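Local coordinates for protein acyl-CoA dehydrogenase (Mycobacterium thermoresistibile, PDB 3NF4) that probably catalyses the FAD-dependent alpha,beta-dehydrogenation of an acyl-CoA thioester, at residues E22-T27 against L81-E86; I30-L35 against A88-S93; T47-V52 against L212-T217; Q75-Y80 against R312-G317. All coordinates share one frame; numbering follows the deposited sequence.

In the fold
Four contacts trace how the N-terminal helical domain of an acyl-CoA dehydrogenase is held together and joined to the rest of the chain. Contacts 1 and 2, centres 11 Å apart, are internal to that domain: both use helix 18-35, which meets first helix 77-88 and then the turn leading into helix 92-104. Contact 4, its centre about 14 Å from that of contact 1, lies at the start of the same helix 77-88 and reaches helix 289-315 of the C-terminal domain. Contact 3, across the chain's centre from contact 4 (centres about 29 Å apart), ties the N-terminal to the middle domain beside the flavin. The segments of every pair of contacts alternate along the chain, bringing sequence-distant parts together.

Contact 1 (E22-T27 against L81-E86); sequences ELIELT and LQVLEE
Val-83 packs against Leu-23, Ile-24 and Thr-27 where helices 18-35 and 77-88 of the N-terminal alpha-helical domain of the acyl-CoA dehydrogenase fold run side by side. The short segments point the same way, with axes 9.7 Å apart at closest approach and crossing at -23°. The pair illustrates how two nearly parallel helices can be joined mainly through one branched residue.

The apolar contacts centre on the two methyls of Val-83. Its CG2 meets Ile-24 CD1 at 3.8 Å, the two side chains sliding past each other in opposite directions. Ile-24 delivers that methyl from a bent chain, with CG1 beside the backbone N (chi1 -68°), and CD1 also comes close to the backbone of Gln-82. Leu-23 adds CD2, 4.1 Å from the same CG2 of Val-83, its side chain crossing the valine at about a right angle. The other branch, CG1 of Val-83, turns to Thr-27, whose CG2 also rests on Glu-86 CB at 4.0 Å.

The polar ends of Glu-86 and Gln-82 find their partners outside the two segments. The carboxylate of buried Glu-86 forms salt bridges with Arg-13 and Arg-90, while Gln-82 donates to the backbone oxygen of Glu-78 and accepts from Arg-13. Thr-27 presents its hydroxyl to Val-83, with OG1 3.5 Å from CG1, yet spends it within its own helix: OG1 donates to Leu-23 O at 2.9 Å, while Thr-27 N reaches that same oxygen from the opposite face of the carbonyl plane.

Contact 2 (I30-L35 against A88-S93); sequences IADKVL and AARWAS
Asp-32 and Arg-90 form a salt bridge at the margin of an otherwise buried contact, an example of a charged pair beside apolar packing. Arg-90 NE donates to Asp-32 OD1 at 2.9 Å along a fairly straight path (162°), and a weak second bond runs from NH1 of Arg-90 to OD2 of Asp-32 at 3.4 Å. The aspartate oxygen lies near the guanidinium plane, but NE approaches from above the carboxylate plane, and the two flat groups are turned 44° apart. A bend at chi2 (63°) brings the arginine back over helix 18-35, and its NH2 is held by a salt bridge to Glu-86.

Apolar contacts accompany it. Ala-31 CB covers one face of the guanidinium, 3.9 Å from Arg-90 NE. Leu-35 points at the loop, its CD2 lying obliquely 3.9 Å from Trp-91 CE3, and its CB meets Arg-90 CB. At the indole's polar end, Trp-91 NE1 donates to Glu-43.

Trp-91 is the N-cap residue of helix 92-104; the contact packs the turn before that helix on helix 18-35, within the all-helical N-terminal domain of the acyl-CoA dehydrogenase fold.

Contact 3 (T47-V52 against L212-T217); sequences TYPEGV and LHAVPT
Tyr-48 and Pro-49 meet Ala-214, Val-215 and Pro-216 where two irregular loops pass each other, an instance of a domain junction built on van der Waals packing. Swinging CG opposite its own nitrogen (chi1 -165°), Tyr-48 brings the CD1 side of its ring to the second loop. There CD1 stands 4.0 Å from Pro-216 CD, with CE1 only slightly farther from the same carbon; the approach is oblique to the ring. Val-215 CA, by contrast, lies at the ring's edge, near its plane. Ala-214 O also comes close, 3.8 Å from Tyr-48 CD1.

One face of the tyrosine ring is covered from within its own loop, by Pro-49 CD, which sits 3.5 Å above the plane and offset toward the rim. The same CD of Pro-49 lies 4.4 Å from Ala-214 CB, so the proline both backs the ring and touches the facing loop. Ala-214 fits its methyl against the backbone, with CB 3.8 Å from Thr-47 O. The phenol is fixed at its far end by a hydrogen bond between Tyr-48 OH and His-169 NE2, while Thr-47 OG1 bonds to His-42 ND1.

Beyond the two loops, Trp-91 packs on both Pro-49 and Ala-214, and Glu-43 of helix 39-45 accepts from the backbone nitrogens of His-213 and Ala-214. The contact thus lies between helices 39-45 and 52-57 of the N-terminal domain and strand 217-228 of the middle domain, whose first residue, Thr-217, touches the FAD.

Contact 4 (Q75-Y80 against R312-G317); sequences QPYEVY and RRRDQG
Arg-314 stretches straight from CG to NE, with CG trans to its backbone nitrogen (chi1 170°), an extended shape that carries NE and the guanidinium over one face of Tyr-77; Asp-315 instead folds CG beside its own nitrogen (chi1 -65°), aiming its carboxylate at the start of helix 77-88. The arginine thereby makes a cation-pi contact, with CZ 3.9 Å from the Tyr-77 ring centroid, and CD adds a CH-pi contact over the same face. Ring and guanidinium are tilted 34° apart rather than stacked flat. Tyr-80 covers the opposite face of the Tyr-77 ring, holding it between two residues.

Asp-315 grips two successive amides of the first helical turn: Tyr-77 N donates to OD1 at 2.8 Å and Glu-78 N to OD2 at 3.1 Å, the latter through the syn lone pair. A water donates to both Asp-315 OD2 and Glu-78 OE1, spanning two acids. Glu-78 and Arg-312 are near each other without a salt bridge, and Arg-312 packs on Arg-312 of a neighbouring subunit.

Here a carboxylate from a sequence-distant segment binds the first amides of a helix. Its negative charge probably interacts favourably with the helix dipole, fastening the N-terminal domain to the end of helix 289-315 in the C-terminal domain by electrostatics as well as packing.

Contact 1 (E22-T27 against L81-E86)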
# COMPACT_ATOMS: atom_id res chain seq x y z
N GLU A 22 13.03 -8.36 -35.86
CA GLU A 22 14.13 -7.61 -36.47
C GLU A 22 13.97 -6.09 -36.30
O GLU A 22 14.95 -5.36 -36.19
CB GLU A 22 14.30 -7.99 -37.96
N LEU A 23 12.72 -5.62 -36.28
CA LEU A 23 12.44 -4.19 -36.07
C LEU A 23 12.81 -3.78 -34.64
O LEU A 23 13.32 -2.68 -34.40
CB LEU A 23 10.97 -3.86 -36.37
CG LEU A 23 10.46 -2.45 -36.03
CD1 LEU A 23 11.16 -1.38 -36.91
CD2 LEU A 23 8.96 -2.34 -36.12
N ILE A 24 12.57 -4.68 -33.69
CA ILE A 24 13.00 -4.45 -32.32
C ILE A 24 14.52 -4.39 -32.30
O ILE A 24 15.11 -3.50 -31.67
CB ILE A 24 12.44 -5.51 -31.37
CG1 ILE A 24 10.91 -5.36 -31.24
CG2 ILE A 24 13.16 -5.48 -30.01
CD1 ILE A 24 10.43 -4.10 -30.48
N GLU A 25 15.15 -5.31 -33.03
CA GLU A 25 16.59 -5.39 -33.11
C GLU A 25 17.17 -4.12 -33.71
O GLU A 25 18.19 -3.62 -33.23
CB GLU A 25 17.01 -6.60 -33.94
CG GLU A 25 18.34 -7.21 -33.50
CD GLU A 25 18.40 -7.52 -32.00
OE1 GLU A 25 17.60 -8.36 -31.51
OE2 GLU A 25 19.25 -6.91 -31.30
N LEU A 26 16.53 -3.59 -34.74
CA LEU A 26 16.98 -2.32 -35.31
C LEU A 26 16.91 -1.16 -34.28
O LEU A 26 17.83 -0.33 -34.21
CB LEU A 26 16.21 -2.00 -36.60
CG LEU A 26 16.44 -0.65 -37.29
CD1 LEU A 26 17.85 -0.54 -37.88
CD2 LEU A 26 15.40 -0.42 -38.39
N THR A 27 15.84 -1.14 -33.48
CA THR A 27 15.63 -0.11 -32.44
C THR A 27 16.69 -0.12 -31.35
O THR A 27 17.16 0.93 -30.95
CB THR A 27 14.22 -0.22 -31.78
OG1 THR A 27 13.21 -0.23 -32.80
CG2 THR A 27 13.97 0.95 -30.83
N LEU A 81 4.15 -0.04 -29.70
CA LEU A 81 4.32 0.29 -28.28
C LEU A 81 5.59 -0.27 -27.65
O LEU A 81 6.18 0.38 -26.76
CB LEU A 81 3.09 -0.12 -27.46
CG LEU A 81 1.79 0.67 -27.74
CD1 LEU A 81 0.61 0.13 -26.95
CD2 LEU A 81 2.00 2.17 -27.47
N GLN A 82 6.00 -1.47 -28.11
CA GLN A 82 7.20 -2.14 -27.59
C GLN A 82 8.50 -1.51 -28.16
O GLN A 82 9.57 -1.58 -27.53
CB GLN A 82 7.13 -3.69 -27.81
CG GLN A 82 5.96 -4.41 -27.09
CD GLN A 82 6.05 -5.96 -27.06
OE1 GLN A 82 6.93 -6.55 -26.41
NE2 GLN A 82 5.12 -6.61 -27.74
N VAL A 83 8.42 -0.90 -29.34
CA VAL A 83 9.53 -0.08 -29.86
C VAL A 83 9.71 1.19 -29.02
O VAL A 83 10.83 1.59 -28.66
CB VAL A 83 9.32 0.34 -31.33
CG1 VAL A 83 10.34 1.42 -31.73
CG2 VAL A 83 9.39 -0.87 -32.27
N LEU A 84 8.58 1.82 -28.72
CA LEU A 84 8.52 2.97 -27.81
C LEU A 84 9.11 2.61 -26.43
O LEU A 84 9.85 3.40 -25.84
CB LEU A 84 7.07 3.44 -27.69
CG LEU A 84 6.83 4.89 -27.24
CD1 LEU A 84 7.61 5.91 -28.13
CD2 LEU A 84 5.34 5.22 -27.21
N GLU A 85 8.82 1.41 -25.94
CA GLU A 85 9.38 0.96 -24.67
C GLU A 85 10.93 0.86 -24.68
O GLU A 85 11.59 1.24 -23.70
CB GLU A 85 8.74 -0.38 -24.24
CG GLU A 85 8.93 -0.70 -22.78
CD GLU A 85 8.90 -2.19 -22.43
OE1 GLU A 85 7.91 -2.92 -22.69
OE2 GLU A 85 9.87 -2.62 -21.81
N GLU A 86 11.48 0.35 -25.78
CA GLU A 86 12.93 0.16 -25.93
C GLU A 86 13.63 1.52 -25.98
O GLU A 86 14.64 1.72 -25.30
CB GLU A 86 13.27 -0.67 -27.19
CG GLU A 86 12.90 -2.18 -27.14
CD GLU A 86 13.75 -3.00 -26.16
OE1 GLU A 86 14.77 -2.48 -25.65
OE2 GLU A 86 13.39 -4.17 -25.88

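Contact 2 (I30-L35 against A88-S93)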
# COMPACT_ATOMS: atom_id res chain seq x y z
N ILE A 30 20.08 1.48 -32.96
CA ILE A 30 20.01 2.96 -33.04
C ILE A 30 20.03 3.64 -31.65
O ILE A 30 20.76 4.62 -31.44
CB ILE A 30 18.73 3.42 -33.83
CG1 ILE A 30 18.49 2.58 -35.09
CG2 ILE A 30 18.79 4.90 -34.16
CD1 ILE A 30 19.49 2.78 -36.25
N ALA A 31 19.24 3.11 -30.70
CA ALA A 31 19.15 3.70 -29.35
C ALA A 31 20.48 3.62 -28.58
O ALA A 31 20.87 4.60 -27.88
CB ALA A 31 18.04 3.05 -28.55
N ASP A 32 21.17 2.48 -28.70
CA ASP A 32 22.47 2.31 -28.05
C ASP A 32 23.61 3.14 -28.72
O ASP A 32 24.58 3.50 -28.05
CB ASP A 32 22.85 0.82 -27.95
CG ASP A 32 22.13 0.10 -26.78
OD1 ASP A 32 21.60 0.78 -25.84
OD2 ASP A 32 22.10 -1.15 -26.79
N LYS A 33 23.46 3.44 -30.01
CA LYS A 33 24.48 4.19 -30.76
C LYS A 33 24.27 5.70 -30.72
O LYS A 33 25.23 6.46 -30.63
CB LYS A 33 24.54 3.72 -32.22
CG LYS A 33 25.47 4.56 -33.09
CD LYS A 33 25.66 3.98 -34.48
CE LYS A 33 26.66 4.85 -35.25
NZ LYS A 33 26.88 4.38 -36.65
N VAL A 34 23.02 6.12 -30.81
CA VAL A 34 22.71 7.53 -30.92
C VAL A 34 22.25 8.18 -29.62
O VAL A 34 22.72 9.26 -29.31
CB VAL A 34 21.71 7.78 -32.09
CG1 VAL A 34 21.07 9.16 -32.01
CG2 VAL A 34 22.45 7.62 -33.42
N LEU A 35 21.38 7.52 -28.86
CA LEU A 35 20.82 8.09 -27.61
C LEU A 35 21.66 7.89 -26.36
O LEU A 35 21.96 8.84 -25.67
CB LEU A 35 19.39 7.59 -27.36
CG LEU A 35 18.41 7.66 -28.53
CD1 LEU A 35 17.10 6.94 -28.19
CD2 LEU A 35 18.19 9.11 -28.99
N ALA A 88 12.45 4.41 -24.58
CA ALA A 88 12.31 5.04 -23.27
C ALA A 88 13.28 4.49 -22.21
O ALA A 88 13.56 5.18 -21.21
CB ALA A 88 10.86 4.88 -22.75
N ALA A 89 13.76 3.26 -22.41
CA ALA A 89 14.79 2.69 -21.57
C ALA A 89 16.17 3.34 -21.74
O ALA A 89 17.03 3.18 -20.85
CB ALA A 89 14.87 1.16 -21.78
N ARG A 90 16.39 4.07 -22.84
CA ARG A 90 17.62 4.86 -23.01
C ARG A 90 17.40 6.35 -22.67
O ARG A 90 18.23 6.96 -21.97
CB ARG A 90 18.20 4.74 -24.45
CG ARG A 90 18.99 3.44 -24.80
CD ARG A 90 18.10 2.23 -24.72
NE ARG A 90 18.74 1.07 -25.32
CZ ARG A 90 18.14 -0.10 -25.51
NH1 ARG A 90 18.83 -1.09 -26.06
NH2 ARG A 90 16.87 -0.29 -25.16
N TRP A 91 16.31 6.94 -23.17
CA TRP A 91 16.09 8.39 -23.00
C TRP A 91 14.62 8.74 -22.88
O TRP A 91 13.97 8.91 -23.92
CB TRP A 91 16.69 9.17 -24.19
CG TRP A 91 17.01 10.63 -23.90
CD1 TRP A 91 16.46 11.45 -22.93
CD2 TRP A 91 17.94 11.46 -24.63
NE1 TRP A 91 17.03 12.70 -22.99
CE2 TRP A 91 17.92 12.74 -24.03
CE3 TRP A 91 18.80 11.24 -25.72
CZ2 TRP A 91 18.73 13.80 -24.48
CZ3 TRP A 91 19.59 12.28 -26.18
CH2 TRP A 91 19.56 13.55 -25.56
N ALA A 92 14.13 8.88 -21.65
CA ALA A 92 12.68 9.07 -21.42
C ALA A 92 12.12 10.32 -22.09
O ALA A 92 11.05 10.28 -22.71
CB ALA A 92 12.32 9.09 -19.89
N SER A 93 12.83 11.44 -21.97
CA SER A 93 12.39 12.69 -22.58
C SER A 93 12.20 12.60 -24.10
O SER A 93 11.26 13.15 -24.63
CB SER A 93 13.34 13.83 -22.21
OG SER A 93 12.92 15.01 -22.85

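Contact 3 (T47-V52 against L212-T217)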
# COMPACT_ATOMS: atom_id res chain seq x y z
N THR A 47 20.13 20.90 -22.39
CA THR A 47 20.25 21.35 -23.78
C THR A 47 19.54 20.43 -24.76
O THR A 47 19.35 19.25 -24.48
CB THR A 47 21.73 21.50 -24.20
OG1 THR A 47 22.44 20.28 -23.92
CG2 THR A 47 22.41 22.72 -23.48
N TYR A 48 19.17 20.98 -25.91
CA TYR A 48 18.49 20.27 -26.97
C TYR A 48 19.46 19.35 -27.74
O TYR A 48 20.59 19.75 -28.03
CB TYR A 48 17.83 21.28 -27.93
CG TYR A 48 16.81 20.65 -28.84
CD1 TYR A 48 15.57 20.25 -28.34
CD2 TYR A 48 17.09 20.41 -30.19
CE1 TYR A 48 14.64 19.63 -29.15
CE2 TYR A 48 16.16 19.80 -31.01
CZ TYR A 48 14.94 19.41 -30.48
OH TYR A 48 14.00 18.80 -31.25
N PRO A 49 19.01 18.10 -28.07
CA PRO A 49 19.79 17.17 -28.90
C PRO A 49 19.61 17.36 -30.43
O PRO A 49 18.73 16.74 -31.07
CB PRO A 49 19.27 15.79 -28.45
CG PRO A 49 17.85 16.03 -28.10
CD PRO A 49 17.75 17.48 -27.61
N GLU A 50 20.46 18.20 -31.01
CA GLU A 50 20.46 18.43 -32.44
C GLU A 50 20.82 17.15 -33.19
O GLU A 50 21.73 16.42 -32.79
CB GLU A 50 21.46 19.54 -32.77
CG GLU A 50 20.89 20.65 -33.65
CD GLU A 50 19.77 21.43 -32.96
OE1 GLU A 50 20.05 22.14 -31.95
OE2 GLU A 50 18.61 21.32 -33.42
N GLY A 51 20.08 16.87 -34.26
CA GLY A 51 20.40 15.76 -35.16
C GLY A 51 19.74 14.44 -34.83
O GLY A 51 19.61 13.56 -35.70
N VAL A 52 19.32 14.29 -33.57
CA VAL A 52 18.75 13.06 -33.04
C VAL A 52 17.40 12.65 -33.68
O VAL A 52 17.25 11.52 -34.11
CB VAL A 52 18.68 13.12 -31.49
CG1 VAL A 52 17.77 12.04 -30.93
CG2 VAL A 52 20.07 13.01 -30.90
N LEU A 212 13.46 15.62 -16.81
CA LEU A 212 12.99 15.51 -18.20
C LEU A 212 13.32 16.78 -18.99
O LEU A 212 12.45 17.40 -19.61
CB LEU A 212 11.48 15.23 -18.22
CG LEU A 212 10.79 14.30 -19.21
CD1 LEU A 212 11.02 12.79 -18.88
CD2 LEU A 212 9.25 14.63 -19.28
N HIS A 213 14.58 17.19 -18.94
CA HIS A 213 14.98 18.56 -19.31
C HIS A 213 15.21 18.81 -20.80
O HIS A 213 15.02 19.95 -21.25
CB HIS A 213 16.28 18.95 -18.59
CG HIS A 213 16.22 18.86 -17.10
ND1 HIS A 213 15.42 19.69 -16.33
CD2 HIS A 213 16.91 18.09 -16.22
CE1 HIS A 213 15.60 19.41 -15.05
NE2 HIS A 213 16.50 18.44 -14.96
N ALA A 214 15.63 17.77 -21.55
CA ALA A 214 16.20 17.96 -22.88
C ALA A 214 15.28 18.59 -23.95
O ALA A 214 15.67 19.53 -24.63
CB ALA A 214 16.76 16.66 -23.39
N VAL A 215 14.09 18.02 -24.13
CA VAL A 215 13.09 18.55 -25.04
C VAL A 215 12.32 19.61 -24.21
O VAL A 215 11.80 19.27 -23.14
CB VAL A 215 12.11 17.43 -25.47
CG1 VAL A 215 11.01 17.97 -26.36
CG2 VAL A 215 12.84 16.29 -26.18
N PRO A 216 12.22 20.86 -24.71
CA PRO A 216 11.62 21.91 -23.87
C PRO A 216 10.08 21.87 -23.80
O PRO A 216 9.43 21.40 -24.73
CB PRO A 216 12.10 23.21 -24.55
CG PRO A 216 12.25 22.83 -26.02
CD PRO A 216 12.43 21.31 -26.10
N THR A 217 9.54 22.37 -22.69
CA THR A 217 8.11 22.54 -22.48
C THR A 217 7.84 24.05 -22.34
O THR A 217 8.39 24.71 -21.46
CB THR A 217 7.67 21.77 -21.18
OG1 THR A 217 8.03 20.37 -21.29
CG2 THR A 217 6.17 21.88 -20.94

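Contact 4 (Q75-Y80 against R312-G317)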
# COMPACT_ATOMS: atom_id res chain seq x y z
N GLN A 75 2.42 -0.52 -38.84
CA GLN A 75 2.56 -1.42 -37.70
C GLN A 75 1.37 -1.46 -36.73
O GLN A 75 0.75 -0.42 -36.44
CB GLN A 75 3.85 -1.10 -36.95
CG GLN A 75 5.13 -1.23 -37.80
CD GLN A 75 5.45 -2.67 -38.18
OE1 GLN A 75 5.14 -3.61 -37.44
NE2 GLN A 75 6.10 -2.85 -39.33
N PRO A 76 1.03 -2.66 -36.23
CA PRO A 76 0.05 -2.69 -35.13
C PRO A 76 0.66 -2.16 -33.81
O PRO A 76 1.88 -2.09 -33.65
CB PRO A 76 -0.30 -4.18 -35.01
CG PRO A 76 0.89 -4.89 -35.58
CD PRO A 76 1.40 -4.01 -36.68
N TYR A 77 -0.22 -1.78 -32.89
CA TYR A 77 0.16 -1.25 -31.58
C TYR A 77 0.99 -2.22 -30.72
O TYR A 77 1.92 -1.81 -30.04
CB TYR A 77 -1.06 -0.70 -30.84
CG TYR A 77 -1.16 0.82 -30.96
CD1 TYR A 77 -1.15 1.46 -32.22
CD2 TYR A 77 -1.24 1.62 -29.82
CE1 TYR A 77 -1.22 2.88 -32.32
CE2 TYR A 77 -1.31 3.03 -29.90
CZ TYR A 77 -1.30 3.65 -31.14
OH TYR A 77 -1.37 5.03 -31.19
N GLU A 78 0.68 -3.51 -30.83
CA GLU A 78 1.44 -4.59 -30.19
C GLU A 78 2.94 -4.55 -30.56
O GLU A 78 3.78 -5.02 -29.79
CB GLU A 78 0.79 -5.94 -30.53
CG GLU A 78 1.40 -7.21 -29.96
CD GLU A 78 0.65 -8.52 -30.37
OE1 GLU A 78 -0.01 -8.59 -31.45
OE2 GLU A 78 0.73 -9.51 -29.61
N VAL A 79 3.28 -3.98 -31.73
CA VAL A 79 4.68 -3.78 -32.11
C VAL A 79 5.12 -2.33 -31.87
O VAL A 79 6.18 -2.10 -31.25
CB VAL A 79 4.99 -4.22 -33.61
CG1 VAL A 79 6.45 -4.03 -33.93
CG2 VAL A 79 4.63 -5.65 -33.84
N TYR A 80 4.34 -1.35 -32.33
CA TYR A 80 4.69 0.06 -32.10
C TYR A 80 5.02 0.37 -30.63
O TYR A 80 6.07 0.96 -30.35
CB TYR A 80 3.60 1.00 -32.64
CG TYR A 80 3.66 2.41 -32.11
CD1 TYR A 80 4.80 3.19 -32.28
CD2 TYR A 80 2.57 2.98 -31.43
CE1 TYR A 80 4.86 4.51 -31.80
CE2 TYR A 80 2.62 4.28 -30.94
CZ TYR A 80 3.77 5.05 -31.15
OH TYR A 80 3.85 6.33 -30.69
N ARG A 312 -3.81 -5.19 -28.12
CA ARG A 312 -4.40 -6.23 -28.96
C ARG A 312 -5.90 -6.00 -29.20
O ARG A 312 -6.40 -6.31 -30.28
CB ARG A 312 -4.17 -7.62 -28.38
CG ARG A 312 -2.72 -8.03 -28.30
CD ARG A 312 -2.58 -9.24 -27.38
NE ARG A 312 -3.02 -10.50 -28.00
CZ ARG A 312 -3.51 -11.55 -27.32
NH1 ARG A 312 -3.66 -11.50 -26.00
NH2 ARG A 312 -3.87 -12.65 -27.98
N ARG A 313 -6.61 -5.48 -28.18
CA ARG A 313 -8.00 -5.06 -28.35
C ARG A 313 -8.16 -3.93 -29.42
O ARG A 313 -9.07 -3.97 -30.25
CB ARG A 313 -8.61 -4.62 -27.02
CG ARG A 313 -8.81 -5.74 -26.01
CD ARG A 313 -9.26 -5.22 -24.64
NE ARG A 313 -9.15 -6.25 -23.61
CZ ARG A 313 -10.07 -7.18 -23.37
NH1 ARG A 313 -11.20 -7.22 -24.07
NH2 ARG A 313 -9.85 -8.08 -22.42
N ARG A 314 -7.25 -2.95 -29.39
CA ARG A 314 -7.24 -1.87 -30.36
C ARG A 314 -6.92 -2.39 -31.75
O ARG A 314 -7.63 -2.05 -32.73
CB ARG A 314 -6.23 -0.78 -29.97
CG ARG A 314 -5.99 0.27 -31.06
CD ARG A 314 -4.80 1.15 -30.74
NE ARG A 314 -4.47 2.04 -31.85
CZ ARG A 314 -4.91 3.30 -31.97
NH1 ARG A 314 -5.70 3.82 -31.04
NH2 ARG A 314 -4.55 4.03 -33.01
N ASP A 315 -5.87 -3.21 -31.85
CA ASP A 315 -5.47 -3.80 -33.13
C ASP A 315 -6.61 -4.61 -33.75
O ASP A 315 -6.73 -4.64 -34.97
CB ASP A 315 -4.22 -4.67 -33.00
CG ASP A 315 -2.96 -3.88 -32.62
OD1 ASP A 315 -2.87 -2.65 -32.92
OD2 ASP A 315 -2.05 -4.50 -32.03
N GLN A 316 -7.45 -5.24 -32.92
CA GLN A 316 -8.61 -6.00 -33.41
C GLN A 316 -9.85 -5.15 -33.71
O GLN A 316 -10.88 -5.70 -34.10
CB GLN A 316 -8.98 -7.14 -32.44
CG GLN A 316 -8.27 -8.45 -32.72
CD GLN A 316 -8.51 -9.49 -31.64
OE1 GLN A 316 -9.65 -9.78 -31.28
NE2 GLN A 316 -7.42 -10.06 -31.13
N GLY A 317 -9.77 -3.84 -33.49
CA GLY A 317 -10.91 -2.95 -33.69
C GLY A 317 -12.03 -3.05 -32.67
O GLY A 317 -13.19 -2.77 -33.00
O HOH W 1 -2.16 -7.18 -32.47